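Local atomic coordinates of structural protein ORF273 (Acidianus two-tailed virus, PDB entry 4ART), a protein that is a structural component of the virion of an archaeal two-tailed virus, stable to heat and acid, its precise molecular role being unknown. Residues K66-A70 against S71-I75; D74-V77 against E78-K81; I113-I116 against L117-Y120; T185-A188 against D189-N192. All coordinates share one frame; numbering follows the deposited sequence.

Along the chain interactions 1 and 2 overlap on helix 70-78, and interactions 3 and 4 follow in series; each is local, so none closes a long loop and none crosses another. Interaction 1 turns edge strand 67-69 into helix 70-78, and interaction 2 ends that same helix; they share D74 and I75, and their centres lie 9 Å apart. Interaction 3 is the first two turns of helix 113-123, about 19 Å from interaction 1, centre to centre. Interaction 4 starts helix 188-201 after the short strand 185-186. Interactions 3 and 4 meet where F191 packs on L117 and against the backbone of S114 and K118, tying the two helices together.

Interaction 1. Residues K66-A70 against S71-I75; sequences KIYPA and SDYDI
The carbonyl oxygen of A70 takes the backbone N of D74 at 2.9 Å, the shortest sound polar bond of this turn and one of the first i to i+4 bonds of the helix. The donor comes in tilted 25° from the carbonyl plane. One residue earlier, Y73 N reaches P69 O at 3.2 Å, this time in the carbonyl plane, so P69 at the N-cap position already hands its oxygen to the helix. The carboxylate of D74 folds back beside its own amide, with CG anti to its carbonyl carbon (chi1 -71°), and this brings CG to 3.1 Å from A70 O. Its OD1 finds its partner elsewhere, in the hydroxyl of Y60. The D72 carboxylate crosses the pyrrolidine ring of P69 obliquely, its OD2 3.8 Å from P69 CB. The aromatic contact is between Y68, in the middle of the short strand 67-69, and Y73, one turn into the helix. Their CD2 atoms approach to 3.8 Å, while the ring centroids stand 5.5 Å apart with planes at 43°, an oblique aromatic pair. Y73 then runs on to place its OH on the backbone oxygen of S83. Strand 67-69 and the start of helix 70-78 meet almost at a right angle, their segment axes 6.6 Å apart at closest. The strand is one of the two edge strands of the mixed sheet within this chain and pairs with strand 58-62, where Y60 touches A70 and also meets the Y73 ring; I67 reaches over to helix 23-44.

Interaction 2. Residues D74-V77 against E78-K81; sequences DIEV and EKGK
Two backbone bonds of 2.9 Å fasten the end of this helix: K81 N to E76 O, and G80 N to V77 O. They differ in geometry. K81 N sits almost on the line of the E76 C=O bond, though its N-H is bent (134°), whereas G80 N stands above the carbonyl plane of V77, off the lone pairs. A third bond, from E78 N to D74 O at 3.1 Å, continues the regular i to i+4 pattern, while K79 N makes only weak bonds, divided between I75 O and E76 O. Among the side chains, OE2 of E76 and NZ of K79 form a weak salt bridge at 3.3 Å. The glutamate is bent at chi2 (-64°), which swings its carboxylate over toward the extended lysine. Its other oxygen, OE1, rests on CD of K81 at 3.4 Å; the two side chains run alongside each other, although the K81 ammonium stays beyond salt-bridge distance. Farther out, the packing is thin and aliphatic: CG2 of I75 touches CE of K79 at 3.8 Å as that lysine passes obliquely toward E76. Most of these side chains lie at the surface, with V77 resting on V132 of a nearby loop. With G80 at positive phi (87°) and the pair of bonds returning to the last turn, the geometry is that of a Schellman motif, terminating helix 70-78 before the chain leads on to strand 87-96.

Interaction 3. Residues I113-I116 against L117-Y120; sequences ISDI and LKFY. With SO4 (sulfate ion), chain E.
D115 and F119, one turn apart, point the same way, and their carboxylate and ring planes are 11° apart. Between these two side chains the nearest atoms are D115 CB and F119 CE2, at 3.8 Å. With F119 CG beside its backbone N (chi1 -60°), the ring leans back over the turn and presents one face to the carbonyl oxygen of D115, which stands 2.9 Å above the ring plane toward its rim. That oxygen also accepts F119 N at 2.8 Å, nearly in line with the C=O bond. K118 also lies alongside D115, pointing the same way, and a bend at chi3 (84°) turns NZ toward OD1. The salt bridge is long, 3.7 Å, and a water supplements it, donating to D115 OD1 at 2.9 Å and weakly accepting from K118 NZ. In these first two turns of helix 113-123, L117 packs against helix 188-201, Y120 against helix 171-179, and F119 meets F90 edge-to-face. At the helix start S114 N makes a weak bond to O1 of a sulfate, probably from the crystallisation liquor, at 3.4 Å. S112 OG binds the same ion; S114 OG bonds to E195. An anion at the N terminus and an aspartate in the first turn would both be stabilised by the helix dipole, while the lysine probably balances the aspartate through a loose, partly water-mediated pairing.

Interaction 4. Residues T185-A188 against D189-N192; sequences TITA and DEFN
E190 reaches back along T187, crossing it obliquely, and most of its side chain meets T187 or I186. CB faces both oxygens of T187, 3.5 Å from OG1 and slightly farther from O. CG comes to 3.3 Å from the same hydroxyl oxygen. The chain continues extended through chi2 (-179°), carrying CD past T187 N and placing OE1 at the tip, where it accepts T187 N at 3.1 Å through its anti lone pair, the one facing away from the other oxygen. The same OE1 lies 3.4 Å from CA of I186 and pairs with R184 in a salt bridge, so one carboxylate oxygen holds both a main-chain amide and a charge. T187 returns the favour: its OG1 accepts E190 N at 3.0 Å. With chi1 at 64°, the hydroxyl lies between the backbone N and the carbonyl carbon, the right place to meet that amide. These reciprocal bonds form a capping box around T187 at the N-cap. The helix proper is under way with F191 N to T187 O at 3.1 Å and N192 N to A188 O. On the buried side I186 turns CD1 onto CB of F191 at 3.8 Å, the methyl lying at the edge of the phenyl ring near its plane. Helix 188-201 thus emerges from strand 185-186, which runs parallel to strand 127-128; I186 packs on L179 of helix 171-179 and on L121 of helix 113-123, while the F191 ring also meets F228 of the second subunit.

Interaction 1. Residues K66-A70 against S71-I75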
ATOM      1  N   LYS A  66     -17.250  16.037 -16.387  1.00 36.61           N
ATOM      2  CA  LYS A  66     -17.769  14.662 -16.390  1.00 37.18           C
ATOM      3  C   LYS A  66     -16.825  13.721 -15.688  1.00 40.14           C
ATOM      4  O   LYS A  66     -15.607  13.891 -15.777  1.00 39.79           O
ATOM      5  CB  LYS A  66     -18.120  14.166 -17.810  1.00 41.22           C
ATOM      6  CG  LYS A  66     -19.535  14.532 -18.237  1.00 58.70           C
ATOM      7  CD  LYS A  66     -20.453  13.308 -18.191  1.00 74.41           C
ATOM      8  CE  LYS A  66     -21.159  13.133 -19.490  1.00105.80           C
ATOM      9  NZ  LYS A  66     -21.896  11.837 -19.564  1.00124.08           N
ATOM     10  N   ILE A  67     -17.382  12.764 -14.935  1.00 35.66           N
ATOM     11  CA  ILE A  67     -16.585  11.784 -14.198  1.00 34.24           C
ATOM     12  C   ILE A  67     -16.798  10.361 -14.750  1.00 38.92           C
ATOM     13  O   ILE A  67     -17.936   9.946 -14.958  1.00 40.66           O
ATOM     14  CB  ILE A  67     -16.769  11.906 -12.650  1.00 35.47           C
ATOM     15  CG1 ILE A  67     -15.727  11.042 -11.863  1.00 34.11           C
ATOM     16  CG2 ILE A  67     -18.224  11.640 -12.217  1.00 37.17           C
ATOM     17  CD1 ILE A  67     -15.519  11.397 -10.357  1.00 30.73           C
ATOM     18  N   TYR A  68     -15.708   9.635 -15.011  1.00 35.06           N
ATOM     19  CA  TYR A  68     -15.797   8.263 -15.518  1.00 37.82           C
ATOM     20  C   TYR A  68     -14.847   7.322 -14.785  1.00 43.04           C
ATOM     21  O   TYR A  68     -13.711   7.730 -14.530  1.00 40.75           O
ATOM     22  CB  TYR A  68     -15.425   8.198 -17.007  1.00 40.08           C
ATOM     23  CG  TYR A  68     -16.263   9.049 -17.918  1.00 43.86           C
ATOM     24  CD1 TYR A  68     -17.430   8.549 -18.490  1.00 49.02           C
ATOM     25  CD2 TYR A  68     -15.835  10.312 -18.306  1.00 43.64           C
ATOM     26  CE1 TYR A  68     -18.186   9.310 -19.372  1.00 50.28           C
ATOM     27  CE2 TYR A  68     -16.582  11.085 -19.193  1.00 46.40           C
ATOM     28  CZ  TYR A  68     -17.759  10.578 -19.720  1.00 55.20           C
ATOM     29  OH  TYR A  68     -18.523  11.327 -20.582  1.00 63.24           O
ATOM     30  N   PRO A  69     -15.230   6.028 -14.559  1.00 42.64           N
ATOM     31  CA  PRO A  69     -14.265   5.059 -14.003  1.00 42.21           C
ATOM     32  C   PRO A  69     -13.086   4.951 -14.981  1.00 44.46           C
ATOM     33  O   PRO A  69     -13.311   4.860 -16.183  1.00 44.02           O
ATOM     34  CB  PRO A  69     -15.082   3.759 -13.957  1.00 45.94           C
ATOM     35  CG  PRO A  69     -16.508   4.215 -13.893  1.00 50.28           C
ATOM     36  CD  PRO A  69     -16.530   5.378 -14.824  1.00 45.59           C
ATOM     37  N   ALA A  70     -11.846   5.093 -14.481  1.00 39.85           N
ATOM     38  CA  ALA A  70     -10.609   5.119 -15.274  1.00 39.70           C
ATOM     39  C   ALA A  70     -10.339   3.892 -16.181  1.00 44.78           C
ATOM     40  O   ALA A  70      -9.864   4.052 -17.317  1.00 41.75           O
ATOM     41  CB  ALA A  70      -9.418   5.403 -14.366  1.00 39.12           C
ATOM     42  N   SER A  71     -10.669   2.684 -15.686  1.00 46.06           N
ATOM     43  CA  SER A  71     -10.485   1.422 -16.418  1.00 50.37           C
ATOM     44  C   SER A  71     -11.279   1.423 -17.724  1.00 54.51           C
ATOM     45  O   SER A  71     -10.722   1.101 -18.775  1.00 54.02           O
ATOM     46  CB  SER A  71     -10.895   0.228 -15.553  1.00 58.44           C
ATOM     47  OG  SER A  71     -12.215   0.417 -15.056  1.00 74.38           O
ATOM     48  N   ASP A  72     -12.577   1.792 -17.645  1.00 51.54           N
ATOM     49  CA  ASP A  72     -13.484   1.869 -18.795  1.00 52.41           C
ATOM     50  C   ASP A  72     -12.989   2.948 -19.768  1.00 51.76           C
ATOM     51  O   ASP A  72     -12.890   2.682 -20.965  1.00 54.04           O
ATOM     52  CB  ASP A  72     -14.930   2.221 -18.343  1.00 54.93           C
ATOM     53  CG  ASP A  72     -15.658   1.218 -17.454  1.00 68.90           C
ATOM     54  OD1 ASP A  72     -15.327   0.010 -17.518  1.00 70.40           O
ATOM     55  OD2 ASP A  72     -16.605   1.635 -16.741  1.00 75.97           O
ATOM     56  N   TYR A  73     -12.639   4.145 -19.234  1.00 41.96           N
ATOM     57  CA  TYR A  73     -12.186   5.294 -20.010  1.00 39.64           C
ATOM     58  C   TYR A  73     -10.948   4.965 -20.833  1.00 46.46           C
ATOM     59  O   TYR A  73     -10.882   5.329 -22.017  1.00 48.64           O
ATOM     60  CB  TYR A  73     -11.984   6.532 -19.115  1.00 36.15           C
ATOM     61  CG  TYR A  73     -11.897   7.820 -19.893  1.00 36.59           C
ATOM     62  CD1 TYR A  73     -10.688   8.251 -20.438  1.00 36.70           C
ATOM     63  CD2 TYR A  73     -13.023   8.604 -20.106  1.00 38.98           C
ATOM     64  CE1 TYR A  73     -10.605   9.429 -21.169  1.00 36.96           C
ATOM     65  CE2 TYR A  73     -12.946   9.796 -20.821  1.00 42.50           C
ATOM     66  CZ  TYR A  73     -11.734  10.198 -21.358  1.00 45.97           C
ATOM     67  OH  TYR A  73     -11.657  11.335 -22.115  1.00 45.64           O
ATOM     68  N   ASP A  74      -9.998   4.220 -20.232  1.00 42.87           N
ATOM     69  CA  ASP A  74      -8.779   3.757 -20.899  1.00 42.51           C
ATOM     70  C   ASP A  74      -9.088   2.891 -22.112  1.00 48.89           C
ATOM     71  O   ASP A  74      -8.351   2.976 -23.095  1.00 48.65           O
ATOM     72  CB  ASP A  74      -7.849   3.014 -19.921  1.00 43.49           C
ATOM     73  CG  ASP A  74      -7.164   3.918 -18.885  1.00 48.10           C
ATOM     74  OD1 ASP A  74      -7.025   5.131 -19.145  1.00 46.69           O
ATOM     75  OD2 ASP A  74      -6.760   3.404 -17.825  1.00 51.03           O
ATOM     76  N   ILE A  75     -10.169   2.055 -22.046  1.00 46.18           N
ATOM     77  CA  ILE A  75     -10.617   1.186 -23.148  1.00 48.59           C
ATOM     78  C   ILE A  75     -11.195   2.060 -24.268  1.00 50.91           C
ATOM     79  O   ILE A  75     -10.869   1.844 -25.434  1.00 53.09           O
ATOM     80  CB  ILE A  75     -11.612   0.080 -22.677  1.00 53.72           C
ATOM     81  CG1 ILE A  75     -11.049  -0.809 -21.523  1.00 54.56           C
ATOM     82  CG2 ILE A  75     -12.179  -0.750 -23.839  1.00 57.03           C
ATOM     83  CD1 ILE A  75     -10.043  -1.992 -21.772  1.00 67.09           C
TER

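Interaction 2. Residues D74-V77 against E78-K81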
ATOM      1  N   ASP A  74      -9.998   4.220 -20.232  1.00 42.87           N
ATOM      2  CA  ASP A  74      -8.779   3.757 -20.899  1.00 42.51           C
ATOM      3  C   ASP A  74      -9.088   2.891 -22.112  1.00 48.89           C
ATOM      4  O   ASP A  74      -8.351   2.976 -23.095  1.00 48.65           O
ATOM      5  CB  ASP A  74      -7.849   3.014 -19.921  1.00 43.49           C
ATOM      6  CG  ASP A  74      -7.164   3.918 -18.885  1.00 48.10           C
ATOM      7  OD1 ASP A  74      -7.025   5.131 -19.145  1.00 46.69           O
ATOM      8  OD2 ASP A  74      -6.760   3.404 -17.825  1.00 51.03           O
ATOM      9  N   ILE A  75     -10.169   2.055 -22.046  1.00 46.18           N
ATOM     10  CA  ILE A  75     -10.617   1.186 -23.148  1.00 48.59           C
ATOM     11  C   ILE A  75     -11.195   2.060 -24.268  1.00 50.91           C
ATOM     12  O   ILE A  75     -10.869   1.844 -25.434  1.00 53.09           O
ATOM     13  CB  ILE A  75     -11.612   0.080 -22.677  1.00 53.72           C
ATOM     14  CG1 ILE A  75     -11.049  -0.809 -21.523  1.00 54.56           C
ATOM     15  CG2 ILE A  75     -12.179  -0.750 -23.839  1.00 57.03           C
ATOM     16  CD1 ILE A  75     -10.043  -1.992 -21.772  1.00 67.09           C
ATOM     17  N   GLU A  76     -12.012   3.065 -23.908  1.00 44.34           N
ATOM     18  CA  GLU A  76     -12.598   4.025 -24.857  1.00 45.24           C
ATOM     19  C   GLU A  76     -11.515   4.848 -25.578  1.00 49.99           C
ATOM     20  O   GLU A  76     -11.668   5.138 -26.761  1.00 52.13           O
ATOM     21  CB  GLU A  76     -13.634   4.934 -24.168  1.00 45.43           C
ATOM     22  CG  GLU A  76     -14.850   4.197 -23.623  1.00 59.02           C
ATOM     23  CD  GLU A  76     -15.722   3.516 -24.662  1.00 86.37           C
ATOM     24  OE1 GLU A  76     -16.647   4.183 -25.180  1.00 83.81           O
ATOM     25  OE2 GLU A  76     -15.475   2.325 -24.964  1.00 67.71           O
ATOM     26  N   VAL A  77     -10.392   5.154 -24.896  1.00 45.24           N
ATOM     27  CA  VAL A  77      -9.241   5.849 -25.492  1.00 44.51           C
ATOM     28  C   VAL A  77      -8.585   4.911 -26.520  1.00 50.79           C
ATOM     29  O   VAL A  77      -8.368   5.307 -27.676  1.00 52.44           O
ATOM     30  CB  VAL A  77      -8.239   6.371 -24.420  1.00 45.29           C
ATOM     31  CG1 VAL A  77      -6.959   6.892 -25.076  1.00 45.77           C
ATOM     32  CG2 VAL A  77      -8.877   7.465 -23.563  1.00 42.37           C
ATOM     33  N   GLU A  78      -8.331   3.653 -26.092  1.00 47.41           N
ATOM     34  CA  GLU A  78      -7.751   2.545 -26.869  1.00 50.60           C
ATOM     35  C   GLU A  78      -8.557   2.253 -28.158  1.00 55.55           C
ATOM     36  O   GLU A  78      -7.997   1.692 -29.106  1.00 60.54           O
ATOM     37  CB  GLU A  78      -7.656   1.282 -25.970  1.00 52.23           C
ATOM     38  CG  GLU A  78      -6.512   0.339 -26.318  1.00 67.87           C
ATOM     39  CD  GLU A  78      -6.509  -1.058 -25.715  1.00 90.05           C
ATOM     40  OE1 GLU A  78      -7.447  -1.411 -24.961  1.00 75.38           O
ATOM     41  OE2 GLU A  78      -5.563  -1.817 -26.026  1.00 90.39           O
ATOM     42  N   LYS A  79      -9.858   2.645 -28.184  1.00 49.73           N
ATOM     43  CA  LYS A  79     -10.828   2.488 -29.281  1.00 51.59           C
ATOM     44  C   LYS A  79     -10.907   3.732 -30.158  1.00 57.72           C
ATOM     45  O   LYS A  79     -11.477   3.681 -31.237  1.00 60.03           O
ATOM     46  CB  LYS A  79     -12.239   2.224 -28.722  1.00 53.02           C
ATOM     47  CG  LYS A  79     -12.504   0.799 -28.291  1.00 67.66           C
ATOM     48  CD  LYS A  79     -13.922   0.626 -27.787  1.00 74.18           C
ATOM     49  CE  LYS A  79     -14.139  -0.718 -27.139  1.00 80.55           C
ATOM     50  NZ  LYS A  79     -15.361  -0.731 -26.293  1.00 94.99           N
ATOM     51  N   GLY A  80     -10.410   4.849 -29.660  1.00 55.28           N
ATOM     52  CA  GLY A  80     -10.461   6.124 -30.365  1.00 56.54           C
ATOM     53  C   GLY A  80     -11.747   6.884 -30.119  1.00 63.31           C
ATOM     54  O   GLY A  80     -11.992   7.899 -30.778  1.00 65.98           O
ATOM     55  N   LYS A  81     -12.576   6.401 -29.164  1.00 59.12           N
ATOM     56  CA  LYS A  81     -13.850   7.026 -28.782  1.00 58.67           C
ATOM     57  C   LYS A  81     -13.619   8.229 -27.889  1.00 60.79           C
ATOM     58  O   LYS A  81     -14.197   9.283 -28.135  1.00 62.67           O
ATOM     59  CB  LYS A  81     -14.790   6.014 -28.100  1.00 61.39           C
ATOM     60  CG  LYS A  81     -15.512   5.076 -29.069  1.00 68.52           C
ATOM     61  CD  LYS A  81     -16.904   4.652 -28.552  1.00 80.85           C
ATOM     62  CE  LYS A  81     -17.989   5.685 -28.830  1.00 90.07           C
ATOM     63  NZ  LYS A  81     -19.303   5.309 -28.247  1.00 94.06           N
TER

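Interaction 3. Residues I113-I116 against L117-Y120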
ATOM      1  N   ILE A 113       4.206   7.988  -5.721  1.00 38.38           N
ATOM      2  CA  ILE A 113       5.357   8.652  -6.351  1.00 36.95           C
ATOM      3  C   ILE A 113       5.316   8.395  -7.853  1.00 34.46           C
ATOM      4  O   ILE A 113       5.466   9.327  -8.652  1.00 32.53           O
ATOM      5  CB  ILE A 113       6.707   8.211  -5.680  1.00 40.35           C
ATOM      6  CG1 ILE A 113       6.940   9.011  -4.396  1.00 39.86           C
ATOM      7  CG2 ILE A 113       7.943   8.379  -6.617  1.00 42.95           C
ATOM      8  CD1 ILE A 113       7.220  10.559  -4.563  1.00 45.37           C
ATOM      9  N   SER A 114       5.044   7.133  -8.217  1.00 27.86           N
ATOM     10  CA  SER A 114       4.938   6.680  -9.595  1.00 28.40           C
ATOM     11  C   SER A 114       3.969   7.552 -10.379  1.00 32.21           C
ATOM     12  O   SER A 114       4.297   7.993 -11.473  1.00 34.63           O
ATOM     13  CB  SER A 114       4.497   5.215  -9.653  1.00 32.41           C
ATOM     14  OG  SER A 114       5.429   4.348  -9.034  1.00 51.36           O
ATOM     15  N   ASP A 115       2.788   7.783  -9.832  1.00 28.89           N
ATOM     16  CA  ASP A 115       1.751   8.606 -10.448  1.00 29.06           C
ATOM     17  C   ASP A 115       2.172  10.054 -10.659  1.00 29.63           C
ATOM     18  O   ASP A 115       2.050  10.537 -11.780  1.00 29.33           O
ATOM     19  CB  ASP A 115       0.435   8.543  -9.641  1.00 31.14           C
ATOM     20  CG  ASP A 115      -0.409   7.297  -9.908  1.00 34.14           C
ATOM     21  OD1 ASP A 115      -0.201   6.655 -10.932  1.00 35.33           O
ATOM     22  OD2 ASP A 115      -1.285   6.989  -9.090  1.00 39.30           O
ATOM     23  N   ILE A 116       2.688  10.728  -9.635  1.00 27.43           N
ATOM     24  CA  ILE A 116       3.118  12.153  -9.740  1.00 29.22           C
ATOM     25  C   ILE A 116       4.243  12.331 -10.733  1.00 31.43           C
ATOM     26  O   ILE A 116       4.225  13.278 -11.515  1.00 31.23           O
ATOM     27  CB  ILE A 116       3.474  12.812  -8.373  1.00 33.34           C
ATOM     28  CG1 ILE A 116       2.456  12.502  -7.344  1.00 36.31           C
ATOM     29  CG2 ILE A 116       3.811  14.331  -8.428  1.00 32.81           C
ATOM     30  CD1 ILE A 116       3.135  11.781  -6.395  1.00 57.35           C
ATOM     31  N   LEU A 117       5.222  11.428 -10.698  1.00 27.49           N
ATOM     32  CA  LEU A 117       6.330  11.461 -11.640  1.00 27.98           C
ATOM     33  C   LEU A 117       5.792  11.277 -13.069  1.00 32.43           C
ATOM     34  O   LEU A 117       6.164  12.052 -13.945  1.00 32.35           O
ATOM     35  CB  LEU A 117       7.330  10.341 -11.310  1.00 27.78           C
ATOM     36  CG  LEU A 117       8.579  10.325 -12.184  1.00 31.31           C
ATOM     37  CD1 LEU A 117       9.373  11.622 -12.040  1.00 30.45           C
ATOM     38  CD2 LEU A 117       9.432   9.097 -11.915  1.00 31.45           C
ATOM     39  N   LYS A 118       4.920  10.265 -13.296  1.00 28.59           N
ATOM     40  CA  LYS A 118       4.311   9.996 -14.605  1.00 30.31           C
ATOM     41  C   LYS A 118       3.541  11.240 -15.078  1.00 36.67           C
ATOM     42  O   LYS A 118       3.749  11.708 -16.196  1.00 38.21           O
ATOM     43  CB  LYS A 118       3.370   8.777 -14.522  1.00 32.83           C
ATOM     44  CG  LYS A 118       2.513   8.535 -15.768  1.00 43.15           C
ATOM     45  CD  LYS A 118       1.666   7.269 -15.653  1.00 55.44           C
ATOM     46  CE  LYS A 118       0.370   7.433 -14.927  1.00 77.05           C
ATOM     47  NZ  LYS A 118      -0.245   6.112 -14.627  1.00 91.87           N
ATOM     48  N   PHE A 119       2.672  11.767 -14.221  1.00 34.13           N
ATOM     49  CA  PHE A 119       1.858  12.950 -14.490  1.00 34.90           C
ATOM     50  C   PHE A 119       2.732  14.182 -14.797  1.00 37.23           C
ATOM     51  O   PHE A 119       2.449  14.863 -15.770  1.00 37.73           O
ATOM     52  CB  PHE A 119       0.866  13.210 -13.334  1.00 36.47           C
ATOM     53  CG  PHE A 119      -0.147  12.098 -13.034  1.00 38.94           C
ATOM     54  CD1 PHE A 119      -0.515  11.182 -14.009  1.00 43.27           C
ATOM     55  CD2 PHE A 119      -0.781  12.017 -11.790  1.00 41.75           C
ATOM     56  CE1 PHE A 119      -1.489  10.188 -13.740  1.00 45.39           C
ATOM     57  CE2 PHE A 119      -1.751  11.013 -11.530  1.00 44.91           C
ATOM     58  CZ  PHE A 119      -2.089  10.111 -12.502  1.00 44.09           C
ATOM     59  N   TYR A 120       3.824  14.422 -14.030  1.00 31.54           N
ATOM     60  CA  TYR A 120       4.734  15.558 -14.287  1.00 32.05           C
ATOM     61  C   TYR A 120       5.437  15.384 -15.619  1.00 36.02           C
ATOM     62  O   TYR A 120       5.444  16.320 -16.421  1.00 37.20           O
ATOM     63  CB  TYR A 120       5.779  15.775 -13.156  1.00 33.54           C
ATOM     64  CG  TYR A 120       6.856  16.781 -13.551  1.00 35.45           C
ATOM     65  CD1 TYR A 120       6.653  18.150 -13.389  1.00 37.19           C
ATOM     66  CD2 TYR A 120       8.047  16.364 -14.154  1.00 36.70           C
ATOM     67  CE1 TYR A 120       7.599  19.081 -13.830  1.00 39.82           C
ATOM     68  CE2 TYR A 120       9.016  17.283 -14.567  1.00 38.77           C
ATOM     69  CZ  TYR A 120       8.788  18.642 -14.405  1.00 47.02           C
ATOM     70  OH  TYR A 120       9.737  19.541 -14.838  1.00 50.63           O
TER
HETATM   71  S   SO4 E1273       3.554   3.388  -5.706  0.55 58.34           S
HETATM   72  O1  SO4 E1273       4.165   4.679  -5.963  0.55 56.77           O
HETATM   73  O2  SO4 E1273       2.129   3.487  -5.420  0.55 59.11           O
HETATM   74  O3  SO4 E1273       3.742   2.543  -6.888  0.55 58.19           O
HETATM   75  O4  SO4 E1273       4.187   2.772  -4.532  0.55 60.53           O
HETATM   76  O   HOH W   1       1.947   5.174 -12.098  1.00 47.15           O

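Interaction 4. Residues T185-A188 against D189-N192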
ATOM      1  N   THR A 185      10.878  10.748 -25.653  1.00 47.32           N
ATOM      2  CA  THR A 185      10.392   9.488 -25.120  1.00 45.94           C
ATOM      3  C   THR A 185      11.515   8.943 -24.242  1.00 47.88           C
ATOM      4  O   THR A 185      12.656   8.846 -24.699  1.00 49.68           O
ATOM      5  CB  THR A 185      10.027   8.504 -26.245  1.00 53.48           C
ATOM      6  OG1 THR A 185       9.162   9.150 -27.180  1.00 53.59           O
ATOM      7  CG2 THR A 185       9.368   7.227 -25.706  1.00 53.25           C
ATOM      8  N   ILE A 186      11.199   8.588 -23.003  1.00 41.04           N
ATOM      9  CA  ILE A 186      12.171   7.993 -22.078  1.00 39.53           C
ATOM     10  C   ILE A 186      11.907   6.488 -21.954  1.00 42.66           C
ATOM     11  O   ILE A 186      10.787   6.034 -22.209  1.00 41.77           O
ATOM     12  CB  ILE A 186      12.171   8.728 -20.704  1.00 41.02           C
ATOM     13  CG1 ILE A 186      10.867   8.498 -19.909  1.00 39.41           C
ATOM     14  CG2 ILE A 186      12.460  10.211 -20.899  1.00 43.03           C
ATOM     15  CD1 ILE A 186      11.012   8.540 -18.429  1.00 45.72           C
ATOM     16  N   THR A 187      12.919   5.717 -21.561  1.00 39.46           N
ATOM     17  CA  THR A 187      12.757   4.275 -21.364  1.00 38.95           C
ATOM     18  C   THR A 187      12.155   4.034 -19.962  1.00 39.27           C
ATOM     19  O   THR A 187      12.156   4.946 -19.117  1.00 36.49           O
ATOM     20  CB  THR A 187      14.116   3.548 -21.462  1.00 48.99           C
ATOM     21  OG1 THR A 187      14.939   3.999 -20.390  1.00 48.40           O
ATOM     22  CG2 THR A 187      14.828   3.759 -22.804  1.00 49.08           C
ATOM     23  N   ALA A 188      11.710   2.787 -19.699  1.00 35.73           N
ATOM     24  CA  ALA A 188      11.211   2.358 -18.389  1.00 34.18           C
ATOM     25  C   ALA A 188      12.361   2.450 -17.368  1.00 35.67           C
ATOM     26  O   ALA A 188      12.143   2.848 -16.223  1.00 33.85           O
ATOM     27  CB  ALA A 188      10.693   0.931 -18.470  1.00 34.90           C
ATOM     28  N   ASP A 189      13.594   2.112 -17.812  1.00 33.14           N
ATOM     29  CA  ASP A 189      14.797   2.181 -16.984  1.00 33.24           C
ATOM     30  C   ASP A 189      15.070   3.599 -16.509  1.00 37.61           C
ATOM     31  O   ASP A 189      15.377   3.786 -15.331  1.00 36.77           O
ATOM     32  CB  ASP A 189      16.005   1.589 -17.696  1.00 36.09           C
ATOM     33  CG  ASP A 189      15.879   0.087 -17.890  1.00 49.90           C
ATOM     34  OD1 ASP A 189      15.396  -0.601 -16.950  1.00 48.34           O
ATOM     35  OD2 ASP A 189      16.197  -0.396 -18.997  1.00 58.25           O
ATOM     36  N   GLU A 190      14.896   4.592 -17.403  1.00 34.81           N
ATOM     37  CA  GLU A 190      15.075   6.020 -17.085  1.00 32.19           C
ATOM     38  C   GLU A 190      14.033   6.497 -16.097  1.00 34.86           C
ATOM     39  O   GLU A 190      14.342   7.270 -15.195  1.00 32.99           O
ATOM     40  CB  GLU A 190      15.063   6.867 -18.351  1.00 34.48           C
ATOM     41  CG  GLU A 190      16.344   6.697 -19.156  1.00 42.03           C
ATOM     42  CD  GLU A 190      16.419   7.534 -20.420  1.00 58.04           C
ATOM     43  OE1 GLU A 190      15.433   7.553 -21.191  1.00 45.12           O
ATOM     44  OE2 GLU A 190      17.487   8.144 -20.655  1.00 53.84           O
ATOM     45  N   PHE A 191      12.792   6.039 -16.265  1.00 31.96           N
ATOM     46  CA  PHE A 191      11.711   6.360 -15.352  1.00 29.14           C
ATOM     47  C   PHE A 191      12.075   5.821 -13.960  1.00 29.55           C
ATOM     48  O   PHE A 191      11.986   6.553 -12.978  1.00 27.93           O
ATOM     49  CB  PHE A 191      10.386   5.753 -15.848  1.00 30.99           C
ATOM     50  CG  PHE A 191       9.212   6.066 -14.969  1.00 31.36           C
ATOM     51  CD1 PHE A 191       8.909   5.265 -13.870  1.00 30.95           C
ATOM     52  CD2 PHE A 191       8.401   7.138 -15.250  1.00 34.28           C
ATOM     53  CE1 PHE A 191       7.848   5.561 -13.050  1.00 32.53           C
ATOM     54  CE2 PHE A 191       7.336   7.429 -14.430  1.00 33.72           C
ATOM     55  CZ  PHE A 191       7.075   6.637 -13.332  1.00 31.28           C
ATOM     56  N   ASN A 192      12.504   4.542 -13.891  1.00 27.72           N
ATOM     57  CA  ASN A 192      12.898   3.871 -12.653  1.00 26.85           C
ATOM     58  C   ASN A 192      14.052   4.554 -11.929  1.00 34.01           C
ATOM     59  O   ASN A 192      13.995   4.692 -10.703  1.00 34.67           O
ATOM     60  CB  ASN A 192      13.154   2.374 -12.898  1.00 19.48           C
ATOM     61  CG  ASN A 192      11.902   1.602 -13.254  1.00 32.53           C
ATOM     62  OD1 ASN A 192      10.770   1.979 -12.899  1.00 31.25           O
ATOM     63  ND2 ASN A 192      12.083   0.505 -13.966  1.00 29.41           N
TER